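Local coordinates for protein mannitol dehydrogenase (Pseudomonas fluorescens, PDB 1LJ8) that binds NAD and probably works as a mannitol 2-dehydrogenase, interconverting mannitol and fructose, at residues 330-342 / 389-403. Numbering follows the deposited sequence.
Sequences YMRAYMDLDVTPN and TINRLIADGRETERA
Arg402 grips the carboxylate of Asp338 side-on: NE lies 2.9 Å from OD2, and NH2 donates to OD1 at 168°, almost straight. Both oxygens are met on their syn sides, the donors tilted out of the carboxylate plane. A bend in the Arg402 chain about CG-CD (chi3 -74°) turns the guanidinium onto Asp338, while Leu337 CD1 covers one face, 3.7 Å above its centre. An alanine in place of Arg402 would probably leave the buried Asp338 carboxylate without its charged mate and open a gap beside Leu337 and Ala333.

Among neutral bonds, Tyr330 OH donates to Arg402 O at 2.7 Å, the carbonyl oxygen lying in the ring plane. Within the helical C-terminal domain, the contact joins helix 325-339 to helices 387-396 and 401-413 and their linking turn, where Gly397, with positive phi, and the bonds Arg398 N to Leu393 O and Gly397 N to Ile394 O form a Schellman motif.

Arg398 works through its guanidinium edge: NH2 donates to Leu337 O at 3.1 Å, and NH1 to Asn342 OD1 at 2.8 Å. NH1 also meets Asp396 OD2 on its anti lone pair; that oxygen additionally accepts from Arg392 NE, a salt-bridge network within 389-403.

In van der Waals contact, Ala403 CB lies at the Tyr334 ring edge, 4.2 Å from CE1.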
ATOM      1  N   TYR A 330      20.005  -2.443 -13.573  1.00 15.80           N
ATOM      2  CA  TYR A 330      20.129  -1.962 -12.187  1.00 15.99           C
ATOM      3  C   TYR A 330      19.163  -2.697 -11.238  1.00 14.39           C
ATOM      4  O   TYR A 330      19.575  -3.146 -10.153  1.00 13.71           O
ATOM      5  CB  TYR A 330      19.876  -0.445 -12.165  1.00 15.00           C
ATOM      6  CG  TYR A 330      19.810   0.182 -10.778  1.00 13.99           C
ATOM      7  CD1 TYR A 330      20.901   0.153  -9.906  1.00 15.72           C
ATOM      8  CD2 TYR A 330      18.653   0.834 -10.366  1.00 13.80           C
ATOM      9  CE1 TYR A 330      20.830   0.773  -8.649  1.00 14.62           C
ATOM     10  CE2 TYR A 330      18.562   1.454  -9.126  1.00 13.54           C
ATOM     11  CZ  TYR A 330      19.655   1.424  -8.273  1.00 14.89           C
ATOM     12  OH  TYR A 330      19.590   2.065  -7.043  1.00 13.64           O
HETATM   13  N   MSE A 331      17.888  -2.825 -11.627  1.00 14.68           N
HETATM   14  CA  MSE A 331      16.910  -3.572 -10.792  1.00 13.96           C
HETATM   15  C   MSE A 331      17.361  -5.027 -10.570  1.00 15.02           C
HETATM   16  O   MSE A 331      17.293  -5.562  -9.448  1.00 13.98           O
HETATM   17  CB  MSE A 331      15.528  -3.600 -11.477  1.00 14.18           C
HETATM   18  CG  MSE A 331      14.515  -4.619 -10.874  1.00 13.21           C
HETATM   19 SE   MSE A 331      12.810  -4.338 -11.864  1.00 23.64          SE
HETATM   20  CE  MSE A 331      11.803  -5.832 -11.089  1.00 14.73           C
ATOM     21  N   ARG A 332      17.831  -5.677 -11.639  1.00 14.19           N
ATOM     22  CA  ARG A 332      18.279  -7.062 -11.480  1.00 15.33           C
ATOM     23  C   ARG A 332      19.472  -7.158 -10.538  1.00 14.80           C
ATOM     24  O   ARG A 332      19.551  -8.077  -9.711  1.00 15.19           O
ATOM     25  CB  ARG A 332      18.644  -7.679 -12.841  1.00 17.30           C
ATOM     26  CG  ARG A 332      17.482  -7.956 -13.751  1.00 20.24           C
ATOM     27  CD  ARG A 332      17.963  -8.836 -14.905  1.00 25.99           C
ATOM     28  NE  ARG A 332      16.964  -8.999 -15.968  1.00 30.32           N
ATOM     29  CZ  ARG A 332      15.957  -9.877 -15.954  1.00 32.33           C
ATOM     30  NH1 ARG A 332      15.775 -10.695 -14.921  1.00 34.63           N
ATOM     31  NH2 ARG A 332      15.148  -9.956 -17.007  1.00 32.15           N
ATOM     32  N   ALA A 333      20.394  -6.206 -10.643  1.00 13.60           N
ATOM     33  CA  ALA A 333      21.568  -6.240  -9.755  1.00 15.50           C
ATOM     34  C   ALA A 333      21.126  -6.010  -8.298  1.00 15.31           C
ATOM     35  O   ALA A 333      21.588  -6.669  -7.377  1.00 14.60           O
ATOM     36  CB  ALA A 333      22.577  -5.165 -10.171  1.00 15.65           C
ATOM     37  N   TYR A 334      20.238  -5.037  -8.091  1.00 14.03           N
ATOM     38  CA  TYR A 334      19.741  -4.775  -6.748  1.00 14.64           C
ATOM     39  C   TYR A 334      19.038  -6.021  -6.187  1.00 12.65           C
ATOM     40  O   TYR A 334      19.317  -6.447  -5.032  1.00 13.58           O
ATOM     41  CB  TYR A 334      18.773  -3.564  -6.769  1.00 13.44           C
ATOM     42  CG  TYR A 334      18.155  -3.261  -5.432  1.00 13.78           C
ATOM     43  CD1 TYR A 334      18.894  -2.627  -4.434  1.00 12.53           C
ATOM     44  CD2 TYR A 334      16.824  -3.593  -5.159  1.00 11.39           C
ATOM     45  CE1 TYR A 334      18.344  -2.340  -3.201  1.00 13.93           C
ATOM     46  CE2 TYR A 334      16.244  -3.269  -3.905  1.00 10.45           C
ATOM     47  CZ  TYR A 334      17.026  -2.646  -2.940  1.00 12.43           C
ATOM     48  OH  TYR A 334      16.545  -2.319  -1.690  1.00 12.35           O
HETATM   49  N   MSE A 335      18.142  -6.633  -6.978  1.00 14.33           N
HETATM   50  CA  MSE A 335      17.403  -7.834  -6.526  1.00 12.89           C
HETATM   51  C   MSE A 335      18.358  -9.031  -6.290  1.00 15.39           C
HETATM   52  O   MSE A 335      18.288  -9.711  -5.262  1.00 13.97           O
HETATM   53  CB  MSE A 335      16.363  -8.281  -7.566  1.00 15.19           C
HETATM   54  CG  MSE A 335      15.193  -7.340  -7.668  1.00 12.03           C
HETATM   55 SE   MSE A 335      13.715  -8.167  -8.638  1.00 23.79          SE
HETATM   56  CE  MSE A 335      14.586  -8.508 -10.341  1.00 16.81           C
ATOM     57  N   ASP A 336      19.235  -9.277  -7.257  1.00 15.88           N
ATOM     58  CA  ASP A 336      20.123 -10.437  -7.154  1.00 16.45           C
ATOM     59  C   ASP A 336      21.249 -10.339  -6.151  1.00 16.59           C
ATOM     60  O   ASP A 336      21.521 -11.303  -5.430  1.00 16.90           O
ATOM     61  CB  ASP A 336      20.775 -10.769  -8.511  1.00 17.57           C
ATOM     62  CG  ASP A 336      19.780 -11.187  -9.567  1.00 21.17           C
ATOM     63  OD1 ASP A 336      18.663 -11.635  -9.251  1.00 21.07           O
ATOM     64  OD2 ASP A 336      20.113 -11.070 -10.762  1.00 23.15           O
ATOM     65  N   LEU A 337      21.897  -9.176  -6.080  1.00 15.90           N
ATOM     66  CA  LEU A 337      23.065  -9.052  -5.206  1.00 15.91           C
ATOM     67  C   LEU A 337      22.816  -8.463  -3.835  1.00 17.10           C
ATOM     68  O   LEU A 337      23.514  -8.789  -2.870  1.00 17.36           O
ATOM     69  CB  LEU A 337      24.122  -8.202  -5.889  1.00 17.22           C
ATOM     70  CG  LEU A 337      24.499  -8.643  -7.311  1.00 18.22           C
ATOM     71  CD1 LEU A 337      25.382  -7.577  -7.946  1.00 21.18           C
ATOM     72  CD2 LEU A 337      25.223 -10.004  -7.245  1.00 21.53           C
ATOM     73  N   ASP A 338      21.800  -7.603  -3.729  1.00 15.27           N
ATOM     74  CA  ASP A 338      21.565  -6.947  -2.446  1.00 14.26           C
ATOM     75  C   ASP A 338      20.445  -7.548  -1.630  1.00 14.58           C
ATOM     76  O   ASP A 338      20.627  -7.791  -0.435  1.00 15.92           O
ATOM     77  CB  ASP A 338      21.318  -5.429  -2.657  1.00 16.56           C
ATOM     78  CG  ASP A 338      22.499  -4.731  -3.371  1.00 20.89           C
ATOM     79  OD1 ASP A 338      23.654  -5.192  -3.164  1.00 21.07           O
ATOM     80  OD2 ASP A 338      22.284  -3.730  -4.119  1.00 20.09           O
ATOM     81  N   VAL A 339      19.308  -7.814  -2.269  1.00 13.06           N
ATOM     82  CA  VAL A 339      18.165  -8.343  -1.526  1.00 12.89           C
ATOM     83  C   VAL A 339      18.126  -9.861  -1.366  1.00 14.62           C
ATOM     84  O   VAL A 339      17.924 -10.359  -0.271  1.00 14.80           O
ATOM     85  CB  VAL A 339      16.801  -7.872  -2.212  1.00 14.21           C
ATOM     86  CG1 VAL A 339      15.584  -8.461  -1.449  1.00 14.31           C
ATOM     87  CG2 VAL A 339      16.762  -6.300  -2.263  1.00 13.43           C
ATOM     88  N   THR A 340      18.312 -10.587  -2.466  1.00 14.95           N
ATOM     89  CA  THR A 340      18.176 -12.046  -2.427  1.00 15.80           C
ATOM     90  C   THR A 340      18.915 -12.771  -1.325  1.00 16.35           C
ATOM     91  O   THR A 340      18.322 -13.612  -0.628  1.00 15.60           O
ATOM     92  CB  THR A 340      18.503 -12.667  -3.842  1.00 18.03           C
ATOM     93  OG1 THR A 340      17.498 -12.247  -4.782  1.00 16.43           O
ATOM     94  CG2 THR A 340      18.474 -14.195  -3.774  1.00 17.94           C
ATOM     95  N   PRO A 341      20.198 -12.450  -1.106  1.00 16.72           N
ATOM     96  CA  PRO A 341      20.940 -13.153  -0.035  1.00 17.71           C
ATOM     97  C   PRO A 341      20.365 -12.938   1.361  1.00 18.05           C
ATOM     98  O   PRO A 341      20.738 -13.645   2.313  1.00 18.09           O
ATOM     99  CB  PRO A 341      22.353 -12.548  -0.107  1.00 18.25           C
ATOM    100  CG  PRO A 341      22.491 -12.039  -1.526  1.00 19.38           C
ATOM    101  CD  PRO A 341      21.064 -11.463  -1.792  1.00 18.50           C
ATOM    102  N   ASN A 342      19.503 -11.939   1.514  1.00 15.29           N
ATOM    103  CA  ASN A 342      18.967 -11.622   2.841  1.00 16.43           C
ATOM    104  C   ASN A 342      17.639 -12.326   3.146  1.00 16.19           C
ATOM    105  O   ASN A 342      17.143 -12.271   4.292  1.00 18.84           O
ATOM    106  CB  ASN A 342      18.673 -10.105   2.973  1.00 16.86           C
ATOM    107  CG  ASN A 342      19.825  -9.213   2.521  1.00 17.60           C
ATOM    108  OD1 ASN A 342      20.960  -9.661   2.398  1.00 18.81           O
ATOM    109  ND2 ASN A 342      19.522  -7.928   2.277  1.00 15.84           N
ATOM    110  N   THR A 389      17.029  -3.599   3.953  1.00 14.39           N
ATOM    111  CA  THR A 389      18.057  -4.132   3.057  1.00 14.23           C
ATOM    112  C   THR A 389      19.375  -3.385   3.300  1.00 15.02           C
ATOM    113  O   THR A 389      20.430  -4.021   3.435  1.00 15.99           O
ATOM    114  CB  THR A 389      17.613  -3.980   1.552  1.00 13.56           C
ATOM    115  OG1 THR A 389      16.507  -4.867   1.323  1.00 13.83           O
ATOM    116  CG2 THR A 389      18.773  -4.304   0.583  1.00 13.06           C
ATOM    117  N   ILE A 390      19.337  -2.042   3.321  1.00 13.91           N
ATOM    118  CA  ILE A 390      20.550  -1.258   3.559  1.00 13.25           C
ATOM    119  C   ILE A 390      21.194  -1.659   4.890  1.00 13.69           C
ATOM    120  O   ILE A 390      22.417  -1.838   4.968  1.00 12.65           O
ATOM    121  CB  ILE A 390      20.255   0.261   3.601  1.00 11.69           C
ATOM    122  CG1 ILE A 390      19.898   0.733   2.175  1.00 13.86           C
ATOM    123  CG2 ILE A 390      21.499   1.063   4.093  1.00 12.11           C
ATOM    124  CD1 ILE A 390      19.314   2.142   2.146  1.00 12.39           C
ATOM    125  N   ASN A 391      20.384  -1.778   5.934  1.00 13.76           N
ATOM    126  CA  ASN A 391      20.971  -2.122   7.243  1.00 15.71           C
ATOM    127  C   ASN A 391      21.707  -3.452   7.204  1.00 16.06           C
ATOM    128  O   ASN A 391      22.733  -3.648   7.876  1.00 15.87           O
ATOM    129  CB  ASN A 391      19.890  -2.214   8.339  1.00 16.63           C
ATOM    130  CG  ASN A 391      19.338  -0.856   8.731  1.00 17.73           C
ATOM    131  OD1 ASN A 391      19.939   0.187   8.423  1.00 20.01           O
ATOM    132  ND2 ASN A 391      18.167  -0.857   9.397  1.00 17.26           N
ATOM    133  N   ARG A 392      21.151  -4.395   6.472  1.00 15.90           N
ATOM    134  CA  ARG A 392      21.788  -5.707   6.380  1.00 18.47           C
ATOM    135  C   ARG A 392      23.106  -5.567   5.609  1.00 18.00           C
ATOM    136  O   ARG A 392      24.116  -6.188   5.938  1.00 18.39           O
ATOM    137  CB  ARG A 392      20.826  -6.696   5.685  1.00 17.98           C
ATOM    138  CG  ARG A 392      21.433  -8.058   5.304  1.00 18.81           C
ATOM    139  CD  ARG A 392      21.898  -8.836   6.582  1.00 21.57           C
ATOM    140  NE  ARG A 392      22.163 -10.229   6.215  1.00 21.04           N
ATOM    141  CZ  ARG A 392      21.218 -11.178   6.167  1.00 21.11           C
ATOM    142  NH1 ARG A 392      19.958 -10.896   6.482  1.00 20.41           N
ATOM    143  NH2 ARG A 392      21.537 -12.401   5.743  1.00 22.96           N
ATOM    144  N   LEU A 393      23.118  -4.753   4.560  1.00 16.33           N
ATOM    145  CA  LEU A 393      24.365  -4.588   3.815  1.00 16.49           C
ATOM    146  C   LEU A 393      25.430  -3.945   4.705  1.00 16.84           C
ATOM    147  O   LEU A 393      26.601  -4.347   4.685  1.00 17.82           O
ATOM    148  CB  LEU A 393      24.155  -3.715   2.568  1.00 15.08           C
ATOM    149  CG  LEU A 393      23.105  -4.230   1.554  1.00 14.95           C
ATOM    150  CD1 LEU A 393      22.911  -3.240   0.375  1.00 12.76           C
ATOM    151  CD2 LEU A 393      23.579  -5.586   1.017  1.00 16.24           C
ATOM    152  N   ILE A 394      25.015  -2.979   5.519  1.00 14.90           N
ATOM    153  CA  ILE A 394      25.950  -2.306   6.421  1.00 15.43           C
ATOM    154  C   ILE A 394      26.473  -3.328   7.441  1.00 16.34           C
ATOM    155  O   ILE A 394      27.682  -3.457   7.622  1.00 17.40           O
ATOM    156  CB  ILE A 394      25.269  -1.125   7.147  1.00 15.33           C
ATOM    157  CG1 ILE A 394      25.045   0.026   6.141  1.00 15.20           C
ATOM    158  CG2 ILE A 394      26.174  -0.634   8.352  1.00 15.95           C
ATOM    159  CD1 ILE A 394      24.109   1.122   6.717  1.00 13.77           C
ATOM    160  N   ALA A 395      25.576  -4.079   8.059  1.00 16.31           N
ATOM    161  CA  ALA A 395      26.002  -5.078   9.062  1.00 18.50           C
ATOM    162  C   ALA A 395      26.913  -6.144   8.494  1.00 20.47           C
ATOM    163  O   ALA A 395      27.798  -6.636   9.213  1.00 21.19           O
ATOM    164  CB  ALA A 395      24.786  -5.751   9.699  1.00 17.94           C
ATOM    165  N   ASP A 396      26.698  -6.528   7.238  1.00 18.74           N
ATOM    166  CA  ASP A 396      27.505  -7.567   6.633  1.00 20.37           C
ATOM    167  C   ASP A 396      28.806  -7.055   6.028  1.00 20.29           C
ATOM    168  O   ASP A 396      29.638  -7.866   5.615  1.00 22.41           O
ATOM    169  CB  ASP A 396      26.757  -8.285   5.499  1.00 18.59           C
ATOM    170  CG  ASP A 396      25.635  -9.181   5.979  1.00 21.40           C
ATOM    171  OD1 ASP A 396      25.582  -9.543   7.184  1.00 22.08           O
ATOM    172  OD2 ASP A 396      24.814  -9.538   5.119  1.00 21.20           O
ATOM    173  N   GLY A 397      28.957  -5.734   5.926  1.00 20.28           N
ATOM    174  CA  GLY A 397      30.139  -5.164   5.315  1.00 20.10           C
ATOM    175  C   GLY A 397      30.066  -5.379   3.816  1.00 20.74           C
ATOM    176  O   GLY A 397      31.105  -5.468   3.181  1.00 21.63           O
ATOM    177  N   ARG A 398      28.856  -5.501   3.252  1.00 19.12           N
ATOM    178  CA  ARG A 398      28.666  -5.700   1.798  1.00 18.23           C
ATOM    179  C   ARG A 398      28.530  -4.344   1.074  1.00 18.33           C
ATOM    180  O   ARG A 398      28.281  -3.326   1.709  1.00 17.70           O
ATOM    181  CB  ARG A 398      27.435  -6.574   1.527  1.00 18.92           C
ATOM    182  CG  ARG A 398      27.702  -8.069   1.821  1.00 20.41           C
ATOM    183  CD  ARG A 398      26.433  -8.824   2.161  1.00 20.01           C
ATOM    184  NE  ARG A 398      25.482  -8.857   1.051  1.00 20.50           N
ATOM    185  CZ  ARG A 398      24.167  -8.955   1.232  1.00 20.52           C
ATOM    186  NH1 ARG A 398      23.680  -9.024   2.475  1.00 16.62           N
ATOM    187  NH2 ARG A 398      23.347  -8.991   0.181  1.00 17.56           N
ATOM    188  N   GLU A 399      28.686  -4.355  -0.244  1.00 16.70           N
ATOM    189  CA  GLU A 399      28.648  -3.115  -1.053  1.00 18.23           C
ATOM    190  C   GLU A 399      27.310  -2.401  -0.873  1.00 16.68           C
ATOM    191  O   GLU A 399      26.279  -3.034  -1.063  1.00 18.46           O
ATOM    192  CB  GLU A 399      28.834  -3.480  -2.534  1.00 19.11           C
ATOM    193  CG  GLU A 399      28.601  -2.335  -3.586  1.00 25.34           C
ATOM    194  CD  GLU A 399      29.589  -1.133  -3.489  1.00 30.56           C
ATOM    195  OE1 GLU A 399      29.400  -0.173  -2.666  1.00 29.34           O
ATOM    196  OE2 GLU A 399      30.590  -1.152  -4.260  1.00 35.85           O
ATOM    197  N   THR A 400      27.319  -1.112  -0.524  1.00 16.18           N
ATOM    198  CA  THR A 400      26.028  -0.401  -0.362  1.00 15.48           C
ATOM    199  C   THR A 400      25.688   0.536  -1.511  1.00 16.99           C
ATOM    200  O   THR A 400      24.610   1.141  -1.511  1.00 16.22           O
ATOM    201  CB  THR A 400      25.995   0.468   0.928  1.00 16.05           C
ATOM    202  OG1 THR A 400      26.978   1.514   0.845  1.00 16.56           O
ATOM    203  CG2 THR A 400      26.260  -0.406   2.178  1.00 18.38           C
ATOM    204  N   GLU A 401      26.586   0.651  -2.478  1.00 16.39           N
ATOM    205  CA  GLU A 401      26.406   1.625  -3.545  1.00 16.92           C
ATOM    206  C   GLU A 401      25.087   1.611  -4.300  1.00 15.76           C
ATOM    207  O   GLU A 401      24.514   2.683  -4.544  1.00 16.89           O
ATOM    208  CB  GLU A 401      27.539   1.523  -4.560  1.00 19.80           C
ATOM    209  CG  GLU A 401      27.823   2.857  -5.198  1.00 25.15           C
ATOM    210  CD  GLU A 401      29.053   3.490  -4.562  1.00 30.24           C
ATOM    211  OE1 GLU A 401      29.479   3.025  -3.466  1.00 31.20           O
ATOM    212  OE2 GLU A 401      29.576   4.441  -5.147  1.00 30.70           O
ATOM    213  N   ARG A 402      24.620   0.429  -4.709  1.00 13.73           N
ATOM    214  CA  ARG A 402      23.350   0.401  -5.435  1.00 15.04           C
ATOM    215  C   ARG A 402      22.207   0.854  -4.550  1.00 15.19           C
ATOM    216  O   ARG A 402      21.293   1.536  -5.034  1.00 15.06           O
ATOM    217  CB  ARG A 402      23.025  -0.988  -5.952  1.00 14.56           C
ATOM    218  CG  ARG A 402      23.990  -1.525  -7.086  1.00 17.85           C
ATOM    219  CD  ARG A 402      23.672  -2.998  -7.353  1.00 17.47           C
ATOM    220  NE  ARG A 402      24.177  -3.828  -6.255  1.00 17.66           N
ATOM    221  CZ  ARG A 402      25.435  -4.257  -6.143  1.00 18.37           C
ATOM    222  NH1 ARG A 402      26.365  -3.979  -7.069  1.00 19.77           N
ATOM    223  NH2 ARG A 402      25.802  -4.912  -5.055  1.00 18.20           N
ATOM    224  N   ALA A 403      22.226   0.465  -3.273  1.00 13.83           N
ATOM    225  CA  ALA A 403      21.120   0.863  -2.377  1.00 14.31           C
ATOM    226  C   ALA A 403      21.237   2.334  -2.009  1.00 13.81           C
ATOM    227  O   ALA A 403      20.230   3.046  -1.845  1.00 14.70           O
ATOM    228  CB  ALA A 403      21.127  -0.013  -1.108  1.00 13.41           C
TER
HETATM  229  O   HOH W   1      26.599  -8.150  -1.581  1.00 30.93           O
HETATM  230  O   HOH W   2      24.207  -1.991  -2.862  1.00 15.89           O
HETATM  231  O   HOH W   3      25.744  -5.664  -1.832  1.00 16.70           O
HETATM  232  O   HOH W   4      19.683 -14.275   5.241  1.00 23.57           O
HETATM  233  O   HOH W   5      16.756  -7.402   2.276  1.00 25.94           O